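Local structure of amine oxidase domain-containing protein (Pyrococcus furiosus, 3NRN) at residues I27-S32 against K210-I215; F47-G52 against Y312-A317; M56-E61 against G385-D390; V6-G11 against A33-R38. The protein probably acts as an oxidoreductase of the flavin-containing amine oxidase family and binds AMP in a Rossmann-type nucleotide pocket. One frame throughout, in Å; residues are numbered along the deposited sequence.

In the fold
From the N terminus, contact 4 closes first: the turn after strand 2-6 meets the loop 33-38 that follows strand 25-29. Contact 1 crosses it, since 27-32 lies between the two segments of contact 4 while its partner 210-215 comes much later; the two touch, and both line the AMP pocket. Contact 2 (47-52 with 312-317) opens after contact 4 has closed and crosses contact 1, packing a small hairpin on the seven-stranded mixed sheet. Contact 3 (56-61 with 385-390) crosses both contacts 1 and 2, bringing the last helix to the turn after strand 56-57. Thr-51 of contact 2 and Val-389 of contact 3 touch contact 4 at Gly-37 and Leu-10.

Contact 1 of 4, residues I27-S32 against K210-I215; sequences IVLEKS and KEVVEI. With AMP (adenosine monophosphate), chain B.
The backbones of 27-32 and 210-215 meet through one nearly straight hydrogen bond, from Lys-210 N to Glu-30 O (2.7 Å, 169°). Next to this bond, Leu-29 crosses Val-212 at about a right angle, its CD1 3.8 Å from Val-212 CG2. Lys-31 and Glu-211 lay their aliphatic stems alongside each other, pointing the same way, CG to CG 3.9 Å apart. Lys-210 turns its amine away to salt bridges with Glu-228 and Asp-226. Val-212 reads the adenine edge with its backbone, its N donating to AMP N1 (3.1 Å) and its O accepting from AMP N6 (3.1 Å). At the sugar, a bend at chi2 (52°) brings the Glu-30 carboxylate to the diol: OE1 accepts from AMP O3' (2.8 Å) and OE2 from AMP O2' (2.7 Å). Ser-32 N and OG grip OE2 from opposite faces of the carboxylate plane. An acidic residue near the end of the second strand, holding both ribose hydroxyls, is a hallmark of Rossmann-type dinucleotide sites, consistent with AMP occupying the adenosine half.

Contact 2 of 4, residues F47-G52 against Y312-A317; sequences FQLSTG and YTLIMA
Ser-50, whose OG is hydrogen-bonded to Ala-53 O and lies near the methyl of Met-316, offers a backbone O that is gripped by Lys-271 NZ and Gln-350 NE2, with a weak third bond from Tyr-352 OH. No hydrogen bond joins the two segments themselves; strands 47-50 and 312-317 run almost parallel (9°) with axes 8.8 Å apart, and side chains fill the interval. Phe-47 reaches across at one end. Its CZ meets Tyr-312 CB at 3.6 Å, the two side chains crossing at about a right angle, while Leu-314 CB lies at the ring edge, 3.9 Å from Phe-47 CD1. Leu-314 has CG anti to the backbone N (chi1 174°), which carries its two methyls to the facing strand: CD1 packs on Leu-49 CD2 (3.8 Å) and CD2 on Gln-48 O (3.7 Å). Met-316, present as selenomethionine, stretches out until CE rests 3.9 Å from Leu-49 CA. Putting an alanine at Phe-47 would probably open a gap between the strands and strip Tyr-312 CB and Leu-314 CB of their aromatic neighbour. Phe-47 also touches Ala-275 and Leu-347, and Leu-49 touches Asn-273 and Leu-348, so the hairpin 41-44/47-50 lies against strands 269-277, 312-320 and 345-351 of the seven-stranded mixed sheet.

Contact 3 of 4, residues M56-E61 against G385-D390; sequences MIPHGE and GGIEVD
His-59 N donates to Asp-390 OD2 (2.8 Å, 144°), approaching nearly along the C-O axis of the carboxylate. Around this bond Pro-58 is wedged between side chains: its CD presses tightly on Val-389 CG2 (3.4 Å), its CB meets Ile-387 CG2 (3.8 Å), and its CG lies 3.6 Å from Glu-388 OE1. The branching of Val-389 (chi1 -65°) sets CG2 between its backbone N and carbonyl carbon, facing the proline. Replacing Asp-390 with an alanine would probably leave His-59 N and Leu-65 N without their acceptor and allow the turn to shift on the helix. Waters extend the contact. One donates to both Met-56 O and Glu-388 OE1, another joins His-59 NE2 to Gly-385 O and Ile-387 N, and a third donates to Gly-60 O and Asp-390 OD1. Farther out, the type I turn from Ile-57 to Gly-60 is closed by Gly-60 N on Ile-57 O, and the His-59 ring is fixed by ND1 on Gly-179 O and an edge-to-face meeting with Trp-178. With His-59 N on one oxygen and Leu-65 N on the other, and lying in the first turn of helix 388-402, the buried carboxylate would probably be stabilised in its charged form.

Contact 4 of 4, residues V6-G11 against A33-R38; sequences VGAGLG and AMIGGR. With AMP (adenosine monophosphate), chain B.
Ala-8, the residue most covered here, faces the loop 33-38 with its methyl: CB packs on Ile-35 CG2 at 3.7 Å, while its backbone O accepts from Gly-36 N (2.8 Å, 154°). Its own N is held by Glu-30 OE1, so the carboxylate that binds the AMP ribose also positions this turn. Ile-35 has CG2 anti to the carbonyl carbon, which turns that branch to Ala-8, whereas CG1, set between the backbone N and the carbonyl carbon (chi1 60°), leads away from Ala-8. Gly-36 and Gly-37 follow with positive phi, and Gly-37 CA runs past Gly-9. AMP O3P, O4' and O1P lie close to Gly-37, Gly-7 and Gly-9 respectively, where a CB would probably collide with them; the bare backbones let the nucleotide approach. Gly-37 CA thus comes to 3.5 Å from AMP O3P, and Arg-38 N donates to the same oxygen in an almost linear bond (2.8 Å, 172°). Arg-38 also forms a salt bridge to Asp-379 through NH2. Gly-7 and Gly-9 belong to a probable GxGxxG turn, with Gly-9 as N-cap of helix 10-21. The turn links strand 2-6 to this helix, and the loop 33-38 packs against it, with Ile-35 touching Ile-192 and Glu-196 of helix 188-200, where Leu-10 also packs.

Contact 1 of 4, residues I27-S32 against K210-I215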
loop_
_atom_site.group_PDB
_atom_site.type_symbol
_atom_site.label_atom_id
_atom_site.label_comp_id
_atom_site.label_asym_id
_atom_site.label_seq_id
_atom_site.Cartn_x
_atom_site.Cartn_y
_atom_site.Cartn_z
ATOM N N ILE A 27 -21.665 7.645 -6.392
ATOM C CA ILE A 27 -21.139 8.567 -7.388
ATOM C C ILE A 27 -19.679 8.860 -7.052
ATOM O O ILE A 27 -19.371 9.477 -6.024
ATOM C CB ILE A 27 -21.926 9.902 -7.427
ATOM C CG1 ILE A 27 -23.380 9.640 -7.838
ATOM C CG2 ILE A 27 -21.275 10.858 -8.421
ATOM C CD1 ILE A 27 -24.234 10.892 -7.922
ATOM N N VAL A 28 -18.779 8.395 -7.905
ATOM C CA VAL A 28 -17.354 8.631 -7.699
ATOM C C VAL A 28 -16.948 9.866 -8.502
ATOM O O VAL A 28 -17.281 9.989 -9.682
ATOM C CB VAL A 28 -16.523 7.421 -8.159
ATOM C CG1 VAL A 28 -15.044 7.643 -7.844
ATOM C CG2 VAL A 28 -17.043 6.151 -7.477
ATOM N N LEU A 29 -16.249 10.786 -7.847
ATOM C CA LEU A 29 -15.787 12.009 -8.493
ATOM C C LEU A 29 -14.264 11.958 -8.563
ATOM O O LEU A 29 -13.584 11.901 -7.543
ATOM C CB LEU A 29 -16.259 13.231 -7.698
ATOM C CG LEU A 29 -17.785 13.360 -7.566
ATOM C CD1 LEU A 29 -18.143 14.597 -6.755
ATOM C CD2 LEU A 29 -18.411 13.453 -8.968
ATOM N N GLU A 30 -13.739 11.969 -9.780
ATOM C CA GLU A 30 -12.307 11.896 -10.010
ATOM C C GLU A 30 -11.802 13.160 -10.694
ATOM O O GLU A 30 -12.324 13.568 -11.733
ATOM C CB GLU A 30 -11.998 10.660 -10.867
ATOM C CG GLU A 30 -10.576 10.561 -11.395
ATOM C CD GLU A 30 -9.524 10.705 -10.312
ATOM O OE1 GLU A 30 -9.707 10.169 -9.198
ATOM O OE2 GLU A 30 -8.494 11.351 -10.585
ATOM N N LYS A 31 -10.779 13.766 -10.105
ATOM C CA LYS A 31 -10.195 14.992 -10.626
ATOM C C LYS A 31 -9.499 14.831 -11.974
ATOM O O LYS A 31 -9.695 15.646 -12.871
ATOM C CB LYS A 31 -9.211 15.549 -9.603
ATOM C CG LYS A 31 -8.452 16.778 -10.026
ATOM C CD LYS A 31 -7.418 17.123 -8.954
ATOM C CE LYS A 31 -6.556 18.301 -9.357
ATOM N NZ LYS A 31 -5.593 18.664 -8.278
ATOM N N SER A 32 -8.680 13.792 -12.114
ATOM C CA SER A 32 -7.964 13.560 -13.362
ATOM C C SER A 32 -8.879 12.929 -14.416
ATOM O O SER A 32 -10.079 12.743 -14.188
ATOM C CB SER A 32 -6.746 12.662 -13.121
ATOM O OG SER A 32 -7.130 11.308 -12.998
ATOM N N LYS A 210 -13.646 15.778 -12.597
ATOM C CA LYS A 210 -14.528 16.423 -11.632
ATOM C C LYS A 210 -13.690 16.676 -10.390
ATOM O O LYS A 210 -13.454 15.769 -9.593
ATOM C CB LYS A 210 -15.716 15.524 -11.281
ATOM C CG LYS A 210 -16.668 15.283 -12.429
ATOM C CD LYS A 210 -17.296 16.583 -12.900
ATOM C CE LYS A 210 -18.021 16.381 -14.215
ATOM N NZ LYS A 210 -18.432 17.676 -14.818
ATOM N N GLU A 211 -13.225 17.911 -10.241
ATOM C CA GLU A 211 -12.400 18.269 -9.102
ATOM C C GLU A 211 -13.263 18.809 -7.982
ATOM O O GLU A 211 -13.891 19.856 -8.131
ATOM C CB GLU A 211 -11.384 19.335 -9.498
ATOM C CG GLU A 211 -10.427 19.698 -8.384
ATOM C CD GLU A 211 -9.616 20.932 -8.701
ATOM O OE1 GLU A 211 -9.310 21.143 -9.892
ATOM O OE2 GLU A 211 -9.275 21.683 -7.762
ATOM N N VAL A 212 -13.300 18.101 -6.862
ATOM C CA VAL A 212 -14.089 18.565 -5.732
ATOM C C VAL A 212 -13.372 19.736 -5.065
ATOM O O VAL A 212 -12.163 19.685 -4.839
ATOM C CB VAL A 212 -14.301 17.437 -4.697
ATOM C CG1 VAL A 212 -15.084 17.970 -3.490
ATOM C CG2 VAL A 212 -15.049 16.293 -5.340
ATOM N N VAL A 213 -14.112 20.796 -4.757
ATOM C CA VAL A 213 -13.514 21.958 -4.112
ATOM C C VAL A 213 -14.144 22.233 -2.755
ATOM O O VAL A 213 -13.662 23.063 -1.992
ATOM C CB VAL A 213 -13.649 23.227 -4.989
ATOM C CG1 VAL A 213 -13.001 22.986 -6.344
ATOM C CG2 VAL A 213 -15.104 23.601 -5.160
ATOM N N GLU A 214 -15.213 21.514 -2.442
ATOM C CA GLU A 214 -15.884 21.734 -1.178
ATOM C C GLU A 214 -16.782 20.584 -0.775
ATOM O O GLU A 214 -17.616 20.132 -1.559
ATOM C CB GLU A 214 -16.732 23.004 -1.263
ATOM C CG GLU A 214 -17.318 23.466 0.066
ATOM C CD GLU A 214 -18.360 24.561 -0.117
ATOM O OE1 GLU A 214 -18.171 25.419 -1.009
ATOM O OE2 GLU A 214 -19.361 24.569 0.631
ATOM N N ILE A 215 -16.601 20.105 0.452
ATOM C CA ILE A 215 -17.451 19.047 0.986
ATOM C C ILE A 215 -18.168 19.801 2.096
ATOM O O ILE A 215 -17.618 19.995 3.179
ATOM C CB ILE A 215 -16.637 17.879 1.594
ATOM C CG1 ILE A 215 -15.758 17.236 0.521
ATOM C CG2 ILE A 215 -17.581 16.837 2.180
ATOM C CD1 ILE A 215 -14.866 16.101 1.037
HETATM P P AMP B . -4.726 7.713 -4.440
HETATM O O1P AMP B . -5.671 7.372 -3.306
HETATM O O2P AMP B . -3.746 8.786 -3.973
HETATM O O3P AMP B . -4.164 6.543 -5.145
HETATM O "O5'" AMP B . -5.754 8.488 -5.389
HETATM C "C5'" AMP B . -6.621 9.478 -4.825
HETATM C "C4'" AMP B . -7.374 9.998 -6.043
HETATM O "O4'" AMP B . -8.007 11.252 -5.776
HETATM C "C3'" AMP B . -6.510 10.206 -7.276
HETATM O "O3'" AMP B . -7.163 9.427 -8.300
HETATM C "C2'" AMP B . -6.610 11.727 -7.516
HETATM O "O2'" AMP B . -6.549 12.161 -8.889
HETATM C "C1'" AMP B . -7.987 12.008 -6.943
HETATM N N9 AMP B . -8.180 13.368 -6.402
HETATM C C8 AMP B . -7.299 14.110 -5.680
HETATM N N7 AMP B . -7.887 15.272 -5.295
HETATM C C5 AMP B . -9.163 15.233 -5.706
HETATM C C6 AMP B . -10.299 16.160 -5.618
HETATM N N6 AMP B . -10.123 17.349 -4.978
HETATM N N1 AMP B . -11.462 15.754 -6.184
HETATM C C2 AMP B . -11.590 14.519 -6.783
HETATM N N3 AMP B . -10.572 13.637 -6.954
HETATM C C4 AMP B . -9.365 13.970 -6.435
#

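Contact 2 of 4, residues F47-G52 against Y312-A317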
loop_
_atom_site.group_PDB
_atom_site.type_symbol
_atom_site.label_atom_id
_atom_site.label_comp_id
_atom_site.label_asym_id
_atom_site.label_seq_id
_atom_site.Cartn_x
_atom_site.Cartn_y
_atom_site.Cartn_z
ATOM N N PHE A 47 6.905 -1.647 -21.566
ATOM C CA PHE A 47 6.783 -2.267 -20.250
ATOM C C PHE A 47 5.530 -1.744 -19.570
ATOM O O PHE A 47 5.109 -0.613 -19.813
ATOM C CB PHE A 47 7.979 -1.902 -19.377
ATOM C CG PHE A 47 9.213 -2.689 -19.670
ATOM C CD1 PHE A 47 9.495 -3.844 -18.956
ATOM C CD2 PHE A 47 10.113 -2.259 -20.636
ATOM C CE1 PHE A 47 10.659 -4.562 -19.197
ATOM C CE2 PHE A 47 11.281 -2.969 -20.887
ATOM C CZ PHE A 47 11.554 -4.123 -20.164
ATOM N N GLN A 48 4.935 -2.565 -18.715
ATOM C CA GLN A 48 3.758 -2.132 -17.977
ATOM C C GLN A 48 4.233 -1.791 -16.572
ATOM O O GLN A 48 4.311 -2.664 -15.712
ATOM C CB GLN A 48 2.709 -3.243 -17.914
ATOM C CG GLN A 48 1.938 -3.466 -19.206
ATOM C CD GLN A 48 1.042 -2.289 -19.565
ATOM O OE1 GLN A 48 0.250 -1.818 -18.743
ATOM N NE2 GLN A 48 1.157 -1.816 -20.799
ATOM N N LEU A 49 4.582 -0.530 -16.347
ATOM C CA LEU A 49 5.039 -0.112 -15.027
ATOM C C LEU A 49 3.806 0.260 -14.199
ATOM O O LEU A 49 2.673 0.055 -14.646
ATOM C CB LEU A 49 5.999 1.077 -15.150
ATOM C CG LEU A 49 7.201 0.850 -16.083
ATOM C CD1 LEU A 49 8.038 2.118 -16.159
ATOM C CD2 LEU A 49 8.040 -0.311 -15.595
ATOM N N SER A 50 4.012 0.794 -12.999
ATOM C CA SER A 50 2.879 1.165 -12.158
ATOM C C SER A 50 3.000 2.568 -11.589
ATOM O O SER A 50 4.088 3.136 -11.549
ATOM C CB SER A 50 2.725 0.171 -11.008
ATOM O OG SER A 50 3.810 0.275 -10.106
ATOM N N THR A 51 1.868 3.118 -11.147
ATOM C CA THR A 51 1.829 4.448 -10.561
ATOM C C THR A 51 2.016 4.371 -9.047
ATOM O O THR A 51 1.818 5.355 -8.338
ATOM C CB THR A 51 0.486 5.160 -10.888
ATOM O OG1 THR A 51 -0.615 4.390 -10.383
ATOM C CG2 THR A 51 0.328 5.322 -12.394
ATOM N N GLY A 52 2.407 3.197 -8.555
ATOM C CA GLY A 52 2.612 3.027 -7.124
ATOM C C GLY A 52 3.040 1.626 -6.717
ATOM O O GLY A 52 4.204 1.256 -6.860
ATOM N N TYR A 312 12.774 -9.388 -22.406
ATOM C CA TYR A 312 13.168 -8.672 -21.203
ATOM C C TYR A 312 12.392 -9.099 -19.970
ATOM O O TYR A 312 11.291 -9.640 -20.062
ATOM C CB TYR A 312 12.981 -7.169 -21.396
ATOM C CG TYR A 312 14.108 -6.490 -22.129
ATOM C CD1 TYR A 312 15.360 -6.349 -21.536
ATOM C CD2 TYR A 312 13.920 -5.972 -23.409
ATOM C CE1 TYR A 312 16.396 -5.703 -22.198
ATOM C CE2 TYR A 312 14.950 -5.325 -24.082
ATOM C CZ TYR A 312 16.185 -5.193 -23.470
ATOM O OH TYR A 312 17.205 -4.545 -24.129
ATOM N N THR A 313 12.994 -8.857 -18.814
ATOM C CA THR A 313 12.373 -9.156 -17.538
ATOM C C THR A 313 12.247 -7.803 -16.844
ATOM O O THR A 313 13.118 -6.943 -16.993
ATOM C CB THR A 313 13.249 -10.082 -16.684
ATOM O OG1 THR A 313 13.528 -11.284 -17.411
ATOM C CG2 THR A 313 12.537 -10.432 -15.393
ATOM N N LEU A 314 11.160 -7.608 -16.107
ATOM C CA LEU A 314 10.937 -6.353 -15.411
ATOM C C LEU A 314 11.272 -6.480 -13.927
ATOM O O LEU A 314 10.714 -7.316 -13.223
ATOM C CB LEU A 314 9.482 -5.904 -15.596
ATOM C CG LEU A 314 8.984 -4.669 -14.835
ATOM C CD1 LEU A 314 9.957 -3.512 -15.012
ATOM C CD2 LEU A 314 7.593 -4.287 -15.339
ATOM N N ILE A 315 12.208 -5.657 -13.467
ATOM C CA ILE A 315 12.613 -5.657 -12.067
ATOM C C ILE A 315 12.201 -4.324 -11.452
ATOM O O ILE A 315 12.426 -3.269 -12.045
ATOM C CB ILE A 315 14.148 -5.813 -11.920
ATOM C CG1 ILE A 315 14.569 -7.234 -12.300
ATOM C CG2 ILE A 315 14.579 -5.473 -10.484
ATOM C CD1 ILE A 315 14.073 -8.301 -11.352
HETATM N N MSE A 316 11.587 -4.376 -10.275
HETATM C CA MSE A 316 11.166 -3.161 -9.581
HETATM C C MSE A 316 11.770 -3.165 -8.189
HETATM O O MSE A 316 11.562 -4.106 -7.421
HETATM C CB MSE A 316 9.634 -3.082 -9.468
HETATM C CG MSE A 316 8.882 -2.735 -10.764
HETATM SE SE MSE A 316 7.093 -2.529 -10.443
HETATM C CE MSE A 316 6.484 -2.098 -12.047
ATOM N N ALA A 317 12.525 -2.119 -7.871
ATOM C CA ALA A 317 13.157 -2.007 -6.564
ATOM C C ALA A 317 12.577 -0.820 -5.818
ATOM O O ALA A 317 12.260 0.211 -6.414
ATOM C CB ALA A 317 14.670 -1.839 -6.715
#

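Contact 3 of 4, residues M56-E61 against G385-D390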
loop_
_atom_site.group_PDB
_atom_site.type_symbol
_atom_site.label_atom_id
_atom_site.label_comp_id
_atom_site.label_asym_id
_atom_site.label_seq_id
_atom_site.Cartn_x
_atom_site.Cartn_y
_atom_site.Cartn_z
HETATM N N MSE A 56 1.931 -5.870 -6.841
HETATM C CA MSE A 56 1.986 -6.875 -5.791
HETATM C C MSE A 56 1.145 -6.462 -4.582
HETATM O O MSE A 56 0.937 -5.278 -4.329
HETATM C CB MSE A 56 3.460 -7.043 -5.387
HETATM C CG MSE A 56 3.792 -8.066 -4.302
HETATM SE SE MSE A 56 5.615 -8.166 -4.024
HETATM C CE MSE A 56 5.962 -6.494 -3.608
ATOM N N ILE A 57 0.657 -7.452 -3.847
ATOM C CA ILE A 57 -0.135 -7.219 -2.651
ATOM C C ILE A 57 0.714 -7.791 -1.515
ATOM O O ILE A 57 1.202 -8.909 -1.614
ATOM C CB ILE A 57 -1.503 -7.939 -2.767
ATOM C CG1 ILE A 57 -2.268 -7.364 -3.966
ATOM C CG2 ILE A 57 -2.303 -7.787 -1.475
ATOM C CD1 ILE A 57 -3.586 -8.066 -4.277
ATOM N N PRO A 58 0.908 -7.026 -0.423
ATOM C CA PRO A 58 1.718 -7.473 0.718
ATOM C C PRO A 58 1.450 -8.879 1.263
ATOM O O PRO A 58 2.384 -9.597 1.629
ATOM C CB PRO A 58 1.474 -6.385 1.765
ATOM C CG PRO A 58 1.235 -5.163 0.926
ATOM C CD PRO A 58 0.318 -5.706 -0.153
ATOM N N HIS A 59 0.188 -9.278 1.324
ATOM C CA HIS A 59 -0.138 -10.600 1.847
ATOM C C HIS A 59 -0.795 -11.485 0.798
ATOM O O HIS A 59 -1.498 -12.438 1.126
ATOM C CB HIS A 59 -1.029 -10.455 3.085
ATOM C CG HIS A 59 -0.371 -9.710 4.206
ATOM N ND1 HIS A 59 0.675 -10.237 4.932
ATOM C CD2 HIS A 59 -0.568 -8.456 4.682
ATOM C CE1 HIS A 59 1.097 -9.338 5.805
ATOM N NE2 HIS A 59 0.360 -8.249 5.673
ATOM N N GLY A 60 -0.564 -11.153 -0.468
ATOM C CA GLY A 60 -1.108 -11.929 -1.568
ATOM C C GLY A 60 -2.593 -12.253 -1.556
ATOM O O GLY A 60 -3.452 -11.377 -1.416
ATOM N N GLU A 61 -2.881 -13.539 -1.703
ATOM C CA GLU A 61 -4.246 -14.056 -1.765
ATOM C C GLU A 61 -4.913 -14.179 -0.408
ATOM O O GLU A 61 -6.117 -14.433 -0.322
ATOM C CB GLU A 61 -4.233 -15.457 -2.385
ATOM C CG GLU A 61 -3.073 -15.737 -3.339
ATOM C CD GLU A 61 -2.915 -17.221 -3.660
ATOM O OE1 GLU A 61 -1.940 -17.573 -4.362
ATOM O OE2 GLU A 61 -3.760 -18.034 -3.214
ATOM N N GLY A 385 -0.691 -2.301 11.982
ATOM C CA GLY A 385 -0.391 -3.617 11.452
ATOM C C GLY A 385 -0.705 -3.756 9.973
ATOM O O GLY A 385 -0.196 -4.658 9.315
ATOM N N GLY A 386 -1.543 -2.866 9.449
ATOM C CA GLY A 386 -1.909 -2.924 8.043
ATOM C C GLY A 386 -0.844 -2.387 7.112
ATOM O O GLY A 386 -0.582 -1.188 7.087
ATOM N N ILE A 387 -0.244 -3.277 6.325
ATOM C CA ILE A 387 0.814 -2.906 5.392
ATOM C C ILE A 387 0.316 -2.492 4.005
ATOM O O ILE A 387 -0.452 -3.210 3.361
ATOM C CB ILE A 387 1.830 -4.074 5.246
ATOM C CG1 ILE A 387 2.509 -4.326 6.596
ATOM C CG2 ILE A 387 2.850 -3.761 4.168
ATOM C CD1 ILE A 387 3.349 -5.585 6.644
ATOM N N GLU A 388 0.763 -1.320 3.564
ATOM C CA GLU A 388 0.417 -0.762 2.258
ATOM C C GLU A 388 -1.035 -0.983 1.799
ATOM O O GLU A 388 -1.961 -0.625 2.517
ATOM C CB GLU A 388 1.384 -1.289 1.195
ATOM C CG GLU A 388 1.380 -0.461 -0.075
ATOM C CD GLU A 388 1.758 -1.273 -1.288
ATOM O OE1 GLU A 388 1.274 -2.420 -1.389
ATOM O OE2 GLU A 388 2.515 -0.762 -2.143
ATOM N N VAL A 389 -1.237 -1.578 0.619
ATOM C CA VAL A 389 -2.597 -1.769 0.109
ATOM C C VAL A 389 -3.469 -2.700 0.944
ATOM O O VAL A 389 -4.688 -2.549 0.968
ATOM C CB VAL A 389 -2.616 -2.212 -1.387
ATOM C CG1 VAL A 389 -2.057 -1.094 -2.247
ATOM C CG2 VAL A 389 -1.818 -3.491 -1.595
ATOM N N ASP A 390 -2.867 -3.666 1.625
ATOM C CA ASP A 390 -3.673 -4.515 2.487
ATOM C C ASP A 390 -4.116 -3.589 3.625
ATOM O O ASP A 390 -5.222 -3.711 4.150
ATOM C CB ASP A 390 -2.860 -5.704 3.019
ATOM C CG ASP A 390 -2.923 -6.917 2.087
ATOM O OD1 ASP A 390 -4.035 -7.433 1.841
ATOM O OD2 ASP A 390 -1.865 -7.354 1.603
HETATM O O HOH W 1 2.399 -4.430 -2.399
HETATM O O HOH W 2 -0.721 -5.705 6.977
HETATM O O HOH W 3 -4.404 -9.555 0.464
#

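Contact 4 of 4, residues V6-G11 against A33-R38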
loop_
_atom_site.group_PDB
_atom_site.type_symbol
_atom_site.label_atom_id
_atom_site.label_comp_id
_atom_site.label_asym_id
_atom_site.label_seq_id
_atom_site.Cartn_x
_atom_site.Cartn_y
_atom_site.Cartn_z
ATOM N N VAL A 6 -14.998 10.826 -3.074
ATOM C CA VAL A 6 -14.096 11.847 -3.579
ATOM C C VAL A 6 -12.734 11.242 -3.856
ATOM O O VAL A 6 -11.975 10.950 -2.934
ATOM C CB VAL A 6 -13.935 13.027 -2.580
ATOM C CG1 VAL A 6 -12.947 14.049 -3.125
ATOM C CG2 VAL A 6 -15.275 13.687 -2.344
ATOM N N GLY A 7 -12.430 11.060 -5.137
ATOM C CA GLY A 7 -11.151 10.488 -5.523
ATOM C C GLY A 7 -11.325 9.040 -5.922
ATOM O O GLY A 7 -11.916 8.254 -5.174
ATOM N N ALA A 8 -10.824 8.680 -7.097
ATOM C CA ALA A 8 -10.955 7.307 -7.573
ATOM C C ALA A 8 -9.682 6.480 -7.398
ATOM O O ALA A 8 -9.158 5.896 -8.354
ATOM C CB ALA A 8 -11.384 7.297 -9.023
ATOM N N GLY A 9 -9.181 6.442 -6.172
ATOM C CA GLY A 9 -8.003 5.646 -5.896
ATOM C C GLY A 9 -8.491 4.281 -5.443
ATOM O O GLY A 9 -9.700 4.020 -5.439
ATOM N N LEU A 10 -7.564 3.408 -5.057
ATOM C CA LEU A 10 -7.935 2.074 -4.605
ATOM C C LEU A 10 -8.957 2.120 -3.466
ATOM O O LEU A 10 -10.007 1.475 -3.540
ATOM C CB LEU A 10 -6.692 1.301 -4.159
ATOM C CG LEU A 10 -7.002 -0.125 -3.690
ATOM C CD1 LEU A 10 -7.592 -0.932 -4.854
ATOM C CD2 LEU A 10 -5.725 -0.780 -3.160
ATOM N N GLY A 11 -8.655 2.879 -2.412
ATOM C CA GLY A 11 -9.582 2.976 -1.302
ATOM C C GLY A 11 -10.971 3.453 -1.730
ATOM O O GLY A 11 -11.983 2.864 -1.348
ATOM N N ALA A 33 -8.306 12.603 -15.571
ATOM C CA ALA A 33 -9.076 12.011 -16.660
ATOM C C ALA A 33 -9.104 10.491 -16.583
ATOM O O ALA A 33 -9.797 9.844 -17.365
ATOM C CB ALA A 33 -8.502 12.454 -18.000
HETATM N N MSE A 34 -8.352 9.929 -15.637
HETATM C CA MSE A 34 -8.290 8.483 -15.467
HETATM C C MSE A 34 -8.420 8.085 -13.996
HETATM O O MSE A 34 -8.031 8.830 -13.102
HETATM C CB MSE A 34 -6.970 7.935 -16.031
HETATM C CG MSE A 34 -5.807 7.907 -15.035
HETATM SE SE MSE A 34 -4.294 7.154 -15.706
HETATM C CE MSE A 34 -4.783 5.413 -15.828
ATOM N N ILE A 35 -8.969 6.900 -13.756
ATOM C CA ILE A 35 -9.157 6.396 -12.400
ATOM C C ILE A 35 -8.006 5.473 -12.015
ATOM O O ILE A 35 -7.214 5.078 -12.867
ATOM C CB ILE A 35 -10.486 5.610 -12.283
ATOM C CG1 ILE A 35 -10.478 4.417 -13.245
ATOM C CG2 ILE A 35 -11.657 6.522 -12.602
ATOM C CD1 ILE A 35 -11.733 3.555 -13.177
ATOM N N GLY A 36 -7.903 5.145 -10.729
ATOM C CA GLY A 36 -6.851 4.242 -10.291
ATOM C C GLY A 36 -5.803 4.845 -9.379
ATOM O O GLY A 36 -5.143 4.125 -8.624
ATOM N N GLY A 37 -5.641 6.161 -9.459
ATOM C CA GLY A 37 -4.668 6.848 -8.631
ATOM C C GLY A 37 -3.285 6.226 -8.666
ATOM O O GLY A 37 -2.694 6.043 -9.729
ATOM N N ARG A 38 -2.770 5.881 -7.493
ATOM C CA ARG A 38 -1.447 5.290 -7.397
ATOM C C ARG A 38 -1.455 3.768 -7.388
ATOM O O ARG A 38 -0.503 3.134 -6.931
ATOM C CB ARG A 38 -0.728 5.826 -6.157
ATOM C CG ARG A 38 -0.581 7.349 -6.162
ATOM C CD ARG A 38 0.540 7.801 -5.245
ATOM N NE ARG A 38 0.391 7.261 -3.900
ATOM C CZ ARG A 38 -0.557 7.628 -3.048
ATOM N NH1 ARG A 38 -1.437 8.544 -3.400
ATOM N NH2 ARG A 38 -0.632 7.068 -1.848
HETATM P P AMP B . -4.726 7.713 -4.440
HETATM O O1P AMP B . -5.671 7.372 -3.306
HETATM O O2P AMP B . -3.746 8.786 -3.973
HETATM O O3P AMP B . -4.164 6.543 -5.145
HETATM O "O5'" AMP B . -5.754 8.488 -5.389
HETATM C "C5'" AMP B . -6.621 9.478 -4.825
HETATM C "C4'" AMP B . -7.374 9.998 -6.043
HETATM O "O4'" AMP B . -8.007 11.252 -5.776
HETATM C "C3'" AMP B . -6.510 10.206 -7.276
HETATM O "O3'" AMP B . -7.163 9.427 -8.300
HETATM C "C2'" AMP B . -6.610 11.727 -7.516
HETATM O "O2'" AMP B . -6.549 12.161 -8.889
HETATM C "C1'" AMP B . -7.987 12.008 -6.943
HETATM N N9 AMP B . -8.180 13.368 -6.402
HETATM C C8 AMP B . -7.299 14.110 -5.680
HETATM N N7 AMP B . -7.887 15.272 -5.295
HETATM C C5 AMP B . -9.163 15.233 -5.706
HETATM C C6 AMP B . -10.299 16.160 -5.618
HETATM N N6 AMP B . -10.123 17.349 -4.978
HETATM N N1 AMP B . -11.462 15.754 -6.184
HETATM C C2 AMP B . -11.590 14.519 -6.783
HETATM N N3 AMP B . -10.572 13.637 -6.954
HETATM C C4 AMP B . -9.365 13.970 -6.435
#